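Local atomic coordinates of 4-amino-4-deoxy-L-arabinose transferase or related glycosyltransferases of PMT family (PDB entry 5EZM), a protein that probably transfers 4-amino-4-deoxy-L-arabinose to lipid A as a zinc-binding membrane glycosyltransferase of the GT-C fold. Residues V43-S48 against A154-T159; S48-H53 against L105-A110; E64-M69 against W94-G99; S465-A470 against P494-H499. All coordinates share one frame; numbering follows the deposited sequence.

Interaction 1. Residues V43-S48 against A154-T159. With MPG ([(Z)-octadec-9-enyl] (2R)-2,3-bis(oxidanyl)propanoate), chain B.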
# COMPACT_ATOMS: atom_id res chain seq x y z
N VAL A 43 5.43 -5.91 -17.92
CA VAL A 43 6.05 -4.66 -18.34
C VAL A 43 5.21 -3.47 -17.89
O VAL A 43 5.74 -2.45 -17.46
CB VAL A 43 6.29 -4.67 -19.86
CG1 VAL A 43 5.00 -4.93 -20.61
CG2 VAL A 43 6.93 -3.36 -20.31
N VAL A 44 3.88 -3.60 -17.95
CA VAL A 44 3.05 -2.52 -17.43
C VAL A 44 3.16 -2.47 -15.92
O VAL A 44 3.11 -1.39 -15.32
CB VAL A 44 1.59 -2.69 -17.90
CG1 VAL A 44 0.66 -1.71 -17.19
CG2 VAL A 44 1.50 -2.48 -19.41
N TRP A 45 3.35 -3.63 -15.28
CA TRP A 45 3.41 -3.69 -13.83
C TRP A 45 4.57 -2.88 -13.28
O TRP A 45 4.42 -2.16 -12.28
CB TRP A 45 3.51 -5.14 -13.38
CG TRP A 45 3.37 -5.36 -11.91
CD1 TRP A 45 4.38 -5.40 -10.99
CD2 TRP A 45 2.16 -5.60 -11.19
NE1 TRP A 45 3.86 -5.63 -9.74
CE2 TRP A 45 2.50 -5.76 -9.84
CE3 TRP A 45 0.81 -5.69 -11.56
CZ2 TRP A 45 1.55 -6.00 -8.85
CZ3 TRP A 45 -0.13 -5.93 -10.58
CH2 TRP A 45 0.24 -6.08 -9.24
N PHE A 46 5.74 -2.96 -13.92
CA PHE A 46 6.94 -2.31 -13.40
C PHE A 46 7.17 -0.92 -13.97
O PHE A 46 7.55 -0.02 -13.22
CB PHE A 46 8.16 -3.20 -13.64
CG PHE A 46 8.20 -4.42 -12.76
CD1 PHE A 46 8.68 -4.33 -11.46
CD2 PHE A 46 7.72 -5.63 -13.22
CE1 PHE A 46 8.69 -5.44 -10.64
CE2 PHE A 46 7.74 -6.75 -12.39
CZ PHE A 46 8.22 -6.65 -11.11
N VAL A 47 6.95 -0.73 -15.27
CA VAL A 47 7.13 0.60 -15.86
C VAL A 47 6.25 1.62 -15.15
O VAL A 47 6.72 2.70 -14.76
CB VAL A 47 6.84 0.56 -17.37
CG1 VAL A 47 6.72 1.97 -17.93
CG2 VAL A 47 7.93 -0.22 -18.10
N SER A 48 4.98 1.28 -14.93
CA SER A 48 4.07 2.19 -14.24
C SER A 48 4.54 2.55 -12.84
O SER A 48 4.06 3.54 -12.27
CB SER A 48 2.67 1.56 -14.16
OG SER A 48 2.72 0.27 -13.59
N ALA A 154 -3.18 -0.55 -4.97
CA ALA A 154 -2.43 -0.72 -3.73
C ALA A 154 -1.08 -1.38 -4.00
O ALA A 154 -0.10 -1.11 -3.30
CB ALA A 154 -3.23 -1.54 -2.73
N ALA A 155 -1.00 -2.23 -5.02
CA ALA A 155 0.26 -2.86 -5.39
C ALA A 155 1.25 -1.87 -6.00
O ALA A 155 2.45 -2.15 -6.02
CB ALA A 155 0.02 -4.01 -6.36
N HIS A 156 0.77 -0.73 -6.50
CA HIS A 156 1.63 0.28 -7.09
C HIS A 156 1.71 1.55 -6.25
O HIS A 156 2.16 2.59 -6.74
CB HIS A 156 1.17 0.62 -8.51
CG HIS A 156 1.48 -0.45 -9.50
ND1 HIS A 156 0.94 -1.72 -9.42
CD2 HIS A 156 2.28 -0.45 -10.59
CE1 HIS A 156 1.39 -2.45 -10.43
NE2 HIS A 156 2.21 -1.70 -11.15
N PHE A 157 1.30 1.49 -4.99
CA PHE A 157 1.28 2.65 -4.11
C PHE A 157 2.05 2.31 -2.84
O PHE A 157 1.66 1.41 -2.10
CB PHE A 157 -0.16 3.05 -3.77
CG PHE A 157 -0.27 4.36 -3.05
CD1 PHE A 157 -0.24 5.55 -3.76
CD2 PHE A 157 -0.40 4.41 -1.68
CE1 PHE A 157 -0.34 6.76 -3.10
CE2 PHE A 157 -0.50 5.61 -1.01
CZ PHE A 157 -0.47 6.79 -1.73
N ASN A 158 3.15 3.03 -2.61
CA ASN A 158 4.08 2.67 -1.55
C ASN A 158 3.48 2.85 -0.16
O ASN A 158 3.57 3.93 0.43
CB ASN A 158 5.38 3.48 -1.67
CG ASN A 158 6.43 3.04 -0.68
OD1 ASN A 158 6.39 1.93 -0.16
ND2 ASN A 158 7.39 3.92 -0.40
N THR A 159 2.87 1.79 0.36
CA THR A 159 2.33 1.78 1.71
C THR A 159 2.51 0.38 2.29
O THR A 159 2.67 -0.59 1.55
CB THR A 159 0.85 2.19 1.73
OG1 THR A 159 0.40 2.32 3.08
CG2 THR A 159 -0.00 1.14 1.03
C2 MPG B . 10.69 2.97 -15.89
C3 MPG B . 11.66 1.99 -15.24
C4 MPG B . 10.96 0.79 -14.63
C5 MPG B . 11.95 -0.08 -13.83
C6 MPG B . 11.44 -1.51 -13.59
C7 MPG B . 12.50 -2.38 -12.87
C8 MPG B . 12.01 -3.82 -12.60
C9 MPG B . 12.89 -4.56 -11.56
C10 MPG B . 12.25 -5.89 -11.08
C11 MPG B . 12.96 -6.47 -9.84
C12 MPG B . 12.44 -7.90 -9.46
C1 MPG B . 11.38 4.24 -16.39
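His156 meets Trp45 and Ser48 where helix 31-47, a predicted transmembrane helix of this GT-C glycosyltransferase, runs out beside the chain leaving helix 149-155. All five touching residues are buried, and the two segments cover 202 Å² between them.

The assigned polar contact is a weak hydrogen bond. His156 NE2 points at Trp45 O from 2.5 Å, with Trp45 O near the plane of the imidazole, but the N-H...O angle of 130° is strongly bent, and at 2.70 Å resolution the shortness carries little meaning. Ser48 OG stands 3.2 Å from the same His156 NE2. At its other nitrogen, ND1, the imidazole pairs with Ser152 O one turn earlier, so both ring nitrogens have an acceptor, which probably limits its rotation.

The aromatic part is an edge-to-face pair. His156 CE1 sits 3.3 Å above the centre of the indole of Trp45, and the imidazole plane is turned 73° from that of the six-membered ring. Trp45 reaches this place because CG lies anti to the backbone N (chi1 -171°), which brings one face of the indole to His156 CE1. Trp45 NE1 is held by Ala115 O of helix 112-133.

Apolar contacts complete the joint. Ala155 CB touches the far end of the indole, 3.5 Å from Trp45 CZ2. Phe46 turns away from 154-159: Trp45 CD1 lies 3.8 Å over the centre of its ring, and Phe46 CD1 lies 3.6 Å from C8 of the MPG lipid.

Interaction 2. Residues S48-H53 against L105-A110. With MPG ([(Z)-octadec-9-enyl] (2R)-2,3-bis(oxidanyl)propanoate), chain B.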
# COMPACT_ATOMS: atom_id res chain seq x y z
N SER A 48 4.98 1.28 -14.93
CA SER A 48 4.07 2.19 -14.24
C SER A 48 4.54 2.55 -12.84
O SER A 48 4.06 3.54 -12.27
CB SER A 48 2.67 1.56 -14.16
OG SER A 48 2.72 0.27 -13.59
N LEU A 49 5.48 1.79 -12.27
CA LEU A 49 6.02 2.15 -10.97
C LEU A 49 6.77 3.48 -11.02
O LEU A 49 6.73 4.25 -10.05
CB LEU A 49 6.95 1.05 -10.46
CG LEU A 49 6.32 -0.26 -9.99
CD1 LEU A 49 7.42 -1.22 -9.55
CD2 LEU A 49 5.34 -0.01 -8.86
N ASP A 50 7.44 3.77 -12.13
CA ASP A 50 8.36 4.90 -12.22
C ASP A 50 7.78 6.04 -13.05
O ASP A 50 8.49 6.70 -13.81
CB ASP A 50 9.70 4.46 -12.80
CG ASP A 50 10.81 5.45 -12.51
OD1 ASP A 50 10.81 6.05 -11.42
OD2 ASP A 50 11.68 5.63 -13.39
N MET A 51 6.47 6.29 -12.91
CA MET A 51 5.83 7.33 -13.70
C MET A 51 5.02 8.30 -12.86
O MET A 51 4.28 9.13 -13.41
CB MET A 51 4.96 6.70 -14.79
CG MET A 51 5.77 5.90 -15.80
SD MET A 51 5.00 5.69 -17.41
CE MET A 51 3.93 4.30 -17.11
N ARG A 52 5.16 8.25 -11.53
CA ARG A 52 4.52 9.21 -10.65
C ARG A 52 5.51 9.65 -9.59
O ARG A 52 6.33 8.85 -9.13
CB ARG A 52 3.28 8.62 -9.97
CG ARG A 52 2.22 8.06 -10.91
CD ARG A 52 1.03 7.51 -10.13
NE ARG A 52 1.41 6.42 -9.23
CZ ARG A 52 1.57 6.56 -7.92
NH1 ARG A 52 1.39 7.74 -7.34
NH2 ARG A 52 1.92 5.52 -7.17
N HIS A 53 5.45 10.92 -9.21
CA HIS A 53 6.20 11.37 -8.06
C HIS A 53 5.57 10.83 -6.78
O HIS A 53 4.41 10.43 -6.76
CB HIS A 53 6.27 12.90 -8.01
CG HIS A 53 7.14 13.49 -9.07
ND1 HIS A 53 6.65 13.95 -10.27
CD2 HIS A 53 8.48 13.68 -9.12
CE1 HIS A 53 7.64 14.41 -11.01
NE2 HIS A 53 8.77 14.26 -10.33
N LEU A 105 18.48 4.98 -5.30
CA LEU A 105 17.28 5.69 -4.88
C LEU A 105 16.45 6.09 -6.09
O LEU A 105 16.97 6.36 -7.17
CB LEU A 105 17.64 6.94 -4.08
CG LEU A 105 18.39 6.69 -2.77
CD1 LEU A 105 18.81 8.02 -2.15
CD2 LEU A 105 17.52 5.90 -1.82
N GLY A 106 15.14 6.14 -5.89
CA GLY A 106 14.23 6.52 -6.95
C GLY A 106 12.81 6.17 -6.59
O GLY A 106 12.54 5.49 -5.59
N GLU A 107 11.89 6.64 -7.44
CA GLU A 107 10.47 6.40 -7.21
C GLU A 107 10.14 4.91 -7.31
O GLU A 107 9.55 4.34 -6.39
CB GLU A 107 9.64 7.20 -8.20
CG GLU A 107 9.48 8.68 -7.85
CD GLU A 107 10.66 9.54 -8.28
OE1 GLU A 107 11.77 8.99 -8.47
OE2 GLU A 107 10.47 10.76 -8.42
N TRP A 108 10.52 4.27 -8.42
CA TRP A 108 10.11 2.88 -8.61
C TRP A 108 10.81 1.95 -7.62
O TRP A 108 10.23 0.94 -7.22
CB TRP A 108 10.37 2.42 -10.05
CG TRP A 108 11.81 2.23 -10.44
CD1 TRP A 108 12.60 3.12 -11.12
CD2 TRP A 108 12.63 1.07 -10.22
NE1 TRP A 108 13.85 2.59 -11.33
CE2 TRP A 108 13.89 1.33 -10.78
CE3 TRP A 108 12.41 -0.16 -9.60
CZ2 TRP A 108 14.94 0.41 -10.74
CZ3 TRP A 108 13.45 -1.08 -9.56
CH2 TRP A 108 14.69 -0.79 -10.12
N GLN A 109 12.04 2.27 -7.21
CA GLN A 109 12.69 1.48 -6.18
C GLN A 109 11.96 1.60 -4.85
O GLN A 109 11.85 0.62 -4.10
CB GLN A 109 14.15 1.90 -6.03
CG GLN A 109 15.00 1.68 -7.28
CD GLN A 109 15.06 2.90 -8.17
OE1 GLN A 109 14.07 3.62 -8.32
NE2 GLN A 109 16.22 3.14 -8.78
N ALA A 110 11.46 2.79 -4.54
CA ALA A 110 10.72 2.98 -3.29
C ALA A 110 9.38 2.26 -3.29
O ALA A 110 8.83 2.01 -2.22
CB ALA A 110 10.52 4.47 -3.04
C2 MPG B . 10.69 2.97 -15.89
C3 MPG B . 11.66 1.99 -15.24
C4 MPG B . 10.96 0.79 -14.63
C5 MPG B . 11.95 -0.08 -13.83
C6 MPG B . 11.44 -1.51 -13.59
C7 MPG B . 12.50 -2.38 -12.87
C8 MPG B . 12.01 -3.82 -12.60
C9 MPG B . 12.89 -4.56 -11.56
C10 MPG B . 12.25 -5.89 -11.08
C11 MPG B . 12.96 -6.47 -9.84
C12 MPG B . 12.44 -7.90 -9.46
C1 MPG B . 11.38 4.24 -16.39
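Leu49 and Asp50, in the loop after helix 31-47, a predicted transmembrane helix of this GT-C protein, pack on Trp108 in the opening turn of the short helix 107-110, which has Gly106 as its N-cap. The tight part lies here: the backbones come to 4.5 Å between Asp50 CA and Trp108 CA, and Leu49 CB sits 3.7 Å from Trp108 CB. Asp50 sets its carboxylate at the edge of the indole, with OD1 in the ring plane and 3.4 Å from Trp108 CD1, while the two planes stand 76° apart. Trp108 CG lies between the backbone N and the carbonyl carbon (chi1 71°), turning the indole toward the lipid. Gln109 CD covers one face near the rim, and C5 of MPG lies 3.8 Å above the centre of the opposite face. With an alanine in place of Trp108, the lipid chain would probably lose its flat support and the Asp50 carboxylate its aromatic neighbour.

The aliphatic part of Glu107 also packs closely, its CG 3.4 Å from Arg52 O. Its carboxylate end is looser. Glu107 OE1 is 4.3 Å from Asp50 OD1, a pair of like charges, and a bound buffer molecule, probably from the crystallisation liquor, lies close by, consistent with access from solvent. Two polar ends are bonded to residues beyond the segments: Glu107 OE2 to Tyr496 OH, His53 ND1 to Glu458 OE2. What joins them is a loose approach, His53 CD2 to Glu107 OE2, at 3.6 Å.

Interaction 3. Residues E64-M69 against W94-G99. With MPG ([(Z)-octadec-9-enyl] (2R)-2,3-bis(oxidanyl)propanoate), chain H.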
# COMPACT_ATOMS: atom_id res chain seq x y z
N GLU A 64 11.42 7.66 2.59
CA GLU A 64 12.45 8.43 3.29
C GLU A 64 13.01 7.66 4.48
O GLU A 64 14.22 7.67 4.70
CB GLU A 64 11.89 9.77 3.75
CG GLU A 64 12.80 10.52 4.72
CD GLU A 64 14.15 10.89 4.11
OE1 GLU A 64 14.29 10.87 2.86
OE2 GLU A 64 15.08 11.21 4.87
N ILE A 65 12.15 7.02 5.27
CA ILE A 65 12.63 6.14 6.33
C ILE A 65 13.60 5.12 5.76
O ILE A 65 14.71 4.92 6.27
CB ILE A 65 11.46 5.47 7.05
CG1 ILE A 65 10.69 6.49 7.89
CG2 ILE A 65 11.96 4.33 7.92
CD1 ILE A 65 9.41 5.95 8.50
N SER A 66 13.20 4.48 4.66
CA SER A 66 14.08 3.50 4.03
C SER A 66 15.37 4.15 3.53
O SER A 66 16.44 3.55 3.62
CB SER A 66 13.36 2.79 2.89
OG SER A 66 12.30 2.00 3.41
N ARG A 67 15.28 5.38 3.02
CA ARG A 67 16.49 6.08 2.61
C ARG A 67 17.44 6.27 3.78
O ARG A 67 18.65 6.00 3.67
CB ARG A 67 16.15 7.43 1.98
CG ARG A 67 17.37 8.15 1.42
CD ARG A 67 17.09 9.61 1.10
NE ARG A 67 16.94 10.42 2.31
CZ ARG A 67 17.96 10.93 2.98
NH1 ARG A 67 17.74 11.66 4.07
NH2 ARG A 67 19.21 10.72 2.57
N GLU A 68 16.92 6.72 4.92
CA GLU A 68 17.77 6.99 6.08
C GLU A 68 18.39 5.70 6.61
O GLU A 68 19.56 5.68 7.00
CB GLU A 68 16.98 7.70 7.17
CG GLU A 68 16.63 9.14 6.81
CD GLU A 68 15.75 9.81 7.84
OE1 GLU A 68 15.99 9.61 9.05
OE2 GLU A 68 14.81 10.52 7.44
N MET A 69 17.61 4.62 6.64
CA MET A 69 18.16 3.33 7.02
C MET A 69 19.28 2.92 6.06
O MET A 69 20.33 2.44 6.48
CB MET A 69 17.05 2.28 7.05
CG MET A 69 17.49 0.90 7.52
SD MET A 69 16.10 -0.24 7.60
CE MET A 69 15.05 0.54 8.82
N TRP A 94 13.20 -2.96 5.39
CA TRP A 94 14.27 -3.88 5.01
C TRP A 94 14.23 -4.17 3.51
O TRP A 94 15.26 -4.07 2.82
CB TRP A 94 14.16 -5.17 5.81
CG TRP A 94 14.49 -5.03 7.26
CD1 TRP A 94 15.08 -3.95 7.86
CD2 TRP A 94 14.23 -5.98 8.29
NE1 TRP A 94 15.21 -4.19 9.21
CE2 TRP A 94 14.70 -5.42 9.50
CE3 TRP A 94 13.66 -7.26 8.31
CZ2 TRP A 94 14.61 -6.10 10.72
CZ3 TRP A 94 13.57 -7.93 9.53
CH2 TRP A 94 14.04 -7.34 10.71
N VAL A 95 13.05 -4.52 3.00
CA VAL A 95 12.93 -4.84 1.58
C VAL A 95 13.28 -3.62 0.74
O VAL A 95 14.07 -3.70 -0.21
CB VAL A 95 11.51 -5.35 1.26
CG1 VAL A 95 11.38 -5.63 -0.23
CG2 VAL A 95 11.22 -6.61 2.08
N THR A 96 12.71 -2.46 1.08
CA THR A 96 12.99 -1.25 0.32
C THR A 96 14.47 -0.93 0.32
O THR A 96 15.01 -0.47 -0.69
CB THR A 96 12.19 -0.07 0.87
OG1 THR A 96 10.79 -0.39 0.90
CG2 THR A 96 12.39 1.17 -0.02
N VAL A 97 15.16 -1.19 1.43
CA VAL A 97 16.58 -0.87 1.52
C VAL A 97 17.40 -1.81 0.65
O VAL A 97 18.37 -1.40 0.00
CB VAL A 97 17.05 -0.89 2.99
CG1 VAL A 97 18.57 -0.92 3.05
CG2 VAL A 97 16.54 0.33 3.72
N VAL A 98 17.04 -3.10 0.63
CA VAL A 98 17.69 -4.00 -0.31
C VAL A 98 17.49 -3.50 -1.73
O VAL A 98 18.43 -3.49 -2.55
CB VAL A 98 17.17 -5.44 -0.13
CG1 VAL A 98 17.76 -6.35 -1.19
CG2 VAL A 98 17.52 -5.96 1.26
N GLY A 99 16.27 -3.06 -2.05
CA GLY A 99 16.03 -2.47 -3.36
C GLY A 99 16.93 -1.28 -3.65
O GLY A 99 17.46 -1.14 -4.75
C2 MPG H . 14.60 -8.97 0.56
C3 MPG H . 13.70 -9.80 -0.35
C4 MPG H . 13.53 -9.23 -1.75
C5 MPG H . 14.16 -7.84 -1.94
C6 MPG H . 14.05 -7.33 -3.39
C7 MPG H . 14.42 -5.84 -3.52
C1 MPG H . 14.61 -9.47 2.01
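On helix 58-72, which meets helix 91-103 through Ser66 and Met69, the shortest sound polar bond joins Arg67 NE to Glu64 OE1 at 2.7 Å. It is nearly straight, and Arg67 NH1 adds a second bond to Glu64 OE2 at 2.8 Å, so the guanidinium grips the carboxylate side-on, one nitrogen to each oxygen. This salt bridge lies within its own helix, turned away from the partner.

The side facing helix 91-103 is of another kind. The local axes approach to 8.8 Å with a signed crossing angle of -64°, and no hydrogen bond spans them. Near the crossing Ser66 CB and OG lie against Thr96 CB and CG2, with Ser66 OG 3.3 Å from Thr96 CB; that hydroxyl is bonded to Tyr62 O and Thr96 OG1 to His92 O, each one turn back in its own helix. Val97 CG2 fills the next position, 3.9 Å from Met69 CB.

In Met69, CG anti to the backbone N (chi1 -176°) and an extended second torsion carry the sulfur to Trp94; the last torsion turns only the CE methyl. Met69 SD lies 4.9 Å from the centroid of the Trp94 five-membered ring and 84° off its normal, a Met-aromatic contact at the ring edge. Trp94 NE1 is taken by Trp75 O. Behind, Gly99 N comes within 3.6 Å of C7 of an MPG lipid.

With both hydroxyls turned to their own backbones, the helices are joined by van der Waals contacts, with no hydrogen bond across them, a chemistry suited to a buried interface beside lipid.

Interaction 4. Residues S465-A470 against P494-H499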
# COMPACT_ATOMS: atom_id res chain seq x y z
N SER A 465 4.27 16.94 -4.35
CA SER A 465 5.48 16.28 -3.89
C SER A 465 6.61 17.26 -3.64
O SER A 465 7.52 16.95 -2.87
CB SER A 465 5.92 15.24 -4.91
OG SER A 465 6.37 15.86 -6.10
N GLY A 466 6.58 18.43 -4.28
CA GLY A 466 7.67 19.37 -4.14
C GLY A 466 8.92 19.00 -4.90
O GLY A 466 9.94 19.69 -4.77
N ALA A 467 8.89 17.93 -5.69
CA ALA A 467 10.06 17.54 -6.47
C ALA A 467 10.44 18.60 -7.49
O ALA A 467 11.61 18.67 -7.89
CB ALA A 467 9.81 16.20 -7.16
N ASP A 468 9.49 19.43 -7.93
CA ASP A 468 9.81 20.47 -8.91
C ASP A 468 10.72 21.54 -8.30
O ASP A 468 11.70 21.95 -8.92
CB ASP A 468 8.52 21.10 -9.44
CG ASP A 468 7.78 20.19 -10.42
OD1 ASP A 468 8.43 19.35 -11.07
OD2 ASP A 468 6.54 20.33 -10.53
N ILE A 469 10.40 22.00 -7.09
CA ILE A 469 11.22 23.02 -6.44
C ILE A 469 12.42 22.44 -5.71
O ILE A 469 13.20 23.19 -5.12
CB ILE A 469 10.39 23.87 -5.46
CG1 ILE A 469 10.14 23.11 -4.16
CG2 ILE A 469 9.09 24.30 -6.11
CD1 ILE A 469 9.41 23.92 -3.12
N ALA A 470 12.59 21.12 -5.74
CA ALA A 470 13.77 20.53 -5.10
C ALA A 470 15.08 20.97 -5.75
O ALA A 470 16.01 21.32 -5.01
CB ALA A 470 13.63 19.00 -5.06
N PRO A 494 11.86 16.27 1.81
CA PRO A 494 13.16 15.80 2.32
C PRO A 494 13.72 14.62 1.55
O PRO A 494 14.94 14.54 1.36
CB PRO A 494 12.87 15.46 3.79
CG PRO A 494 11.39 15.45 3.91
CD PRO A 494 10.87 16.39 2.89
N PHE A 495 12.87 13.70 1.09
CA PHE A 495 13.35 12.59 0.28
C PHE A 495 13.99 13.09 -1.01
O PHE A 495 15.10 12.68 -1.36
CB PHE A 495 12.22 11.62 -0.05
CG PHE A 495 12.62 10.51 -1.00
CD1 PHE A 495 13.24 9.36 -0.52
CD2 PHE A 495 12.37 10.61 -2.36
CE1 PHE A 495 13.61 8.34 -1.39
CE2 PHE A 495 12.74 9.59 -3.23
CZ PHE A 495 13.35 8.46 -2.75
N TYR A 496 13.30 13.99 -1.72
CA TYR A 496 13.84 14.49 -2.97
C TYR A 496 15.09 15.33 -2.76
O TYR A 496 15.93 15.43 -3.66
CB TYR A 496 12.78 15.29 -3.73
CG TYR A 496 11.77 14.40 -4.41
CD1 TYR A 496 12.10 13.73 -5.58
CD2 TYR A 496 10.50 14.20 -3.87
CE1 TYR A 496 11.19 12.90 -6.21
CE2 TYR A 496 9.58 13.37 -4.50
CZ TYR A 496 9.94 12.73 -5.66
OH TYR A 496 9.04 11.90 -6.29
N LEU A 497 15.24 15.94 -1.58
CA LEU A 497 16.45 16.69 -1.28
C LEU A 497 17.58 15.80 -0.77
O LEU A 497 18.72 16.28 -0.68
CB LEU A 497 16.16 17.78 -0.24
CG LEU A 497 15.32 18.95 -0.76
CD1 LEU A 497 14.95 19.87 0.38
CD2 LEU A 497 16.08 19.70 -1.84
N ARG A 498 17.30 14.54 -0.45
CA ARG A 498 18.25 13.66 0.23
C ARG A 498 18.78 14.34 1.49
O ARG A 498 19.99 14.37 1.76
CB ARG A 498 19.40 13.25 -0.70
CG ARG A 498 19.00 12.90 -2.13
CD ARG A 498 18.27 11.58 -2.19
NE ARG A 498 18.23 11.02 -3.55
CZ ARG A 498 17.17 11.08 -4.36
NH1 ARG A 498 16.06 11.68 -3.96
NH2 ARG A 498 17.23 10.54 -5.57
N HIS A 499 17.86 14.91 2.26
CA HIS A 499 18.21 15.77 3.39
C HIS A 499 17.10 15.77 4.43
O HIS A 499 15.96 16.14 4.12
CB HIS A 499 18.50 17.18 2.90
CG HIS A 499 19.16 18.06 3.92
ND1 HIS A 499 18.50 18.51 5.05
CD2 HIS A 499 20.41 18.58 3.98
CE1 HIS A 499 19.32 19.26 5.76
NE2 HIS A 499 20.48 19.33 5.13
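An ST turn at the end of helix 458-465 presents Ala467 to Tyr496 of helix 493-497. Ser465 OG accepts from Ala467 N at 3.3 Å, while it is also bonded to Arg462 O, and Ala467 CB, in this turn, points toward Tyr496. Ala467 CB lies 3.5 Å from the ring centroid of Tyr496 and 5° off its normal, a CH-pi contact square over the face; Phe495 CD2 lies over the opposite face. Ala470 CB packs 4.0 Å from Tyr496 CB, and Leu497 CD2 reaches back to within 3.6 Å of Ala470 O.

Helix 493-497 lies within the C-terminal family region and closes with a Schellman motif. His499 N bonds to Pro494 O at 3.1 Å and Arg498 N to Phe495 O at 3.0 Å, with Arg498 at positive phi. Arg498 NH1 adds a second donor to Phe495 O, arriving from the face of the carbonyl plane opposite to Arg498 N.

The phenol points past this joint, its OH bonded to Glu107 OE2 and Leu54 N. A leucine in place of Tyr496 would probably leave those two polar groups without their shared mate and the Ala467 methyl without a flat ring to rest on.

From the N terminus, helix 31-47 ends in interaction 1, which closes the longest of the four loops by returning at 154-159. Ser48, the last residue of 43-48, also starts interaction 2, whose loop to 105-110 falls within that span, and interaction 3 (64-69 with 94-99) falls within both. Interaction 4 follows in series, closing a short loop of its own. Nothing crosses. Interactions 1 and 2 touch through His156 O and Arg52 NH2 and line the same lipid. Interactions 2 and 3 meet at Leu105 and Arg67, and both reach interaction 4, which sets the C-terminal region, at 494-499, against helix 58-72 and the 105-110 turn.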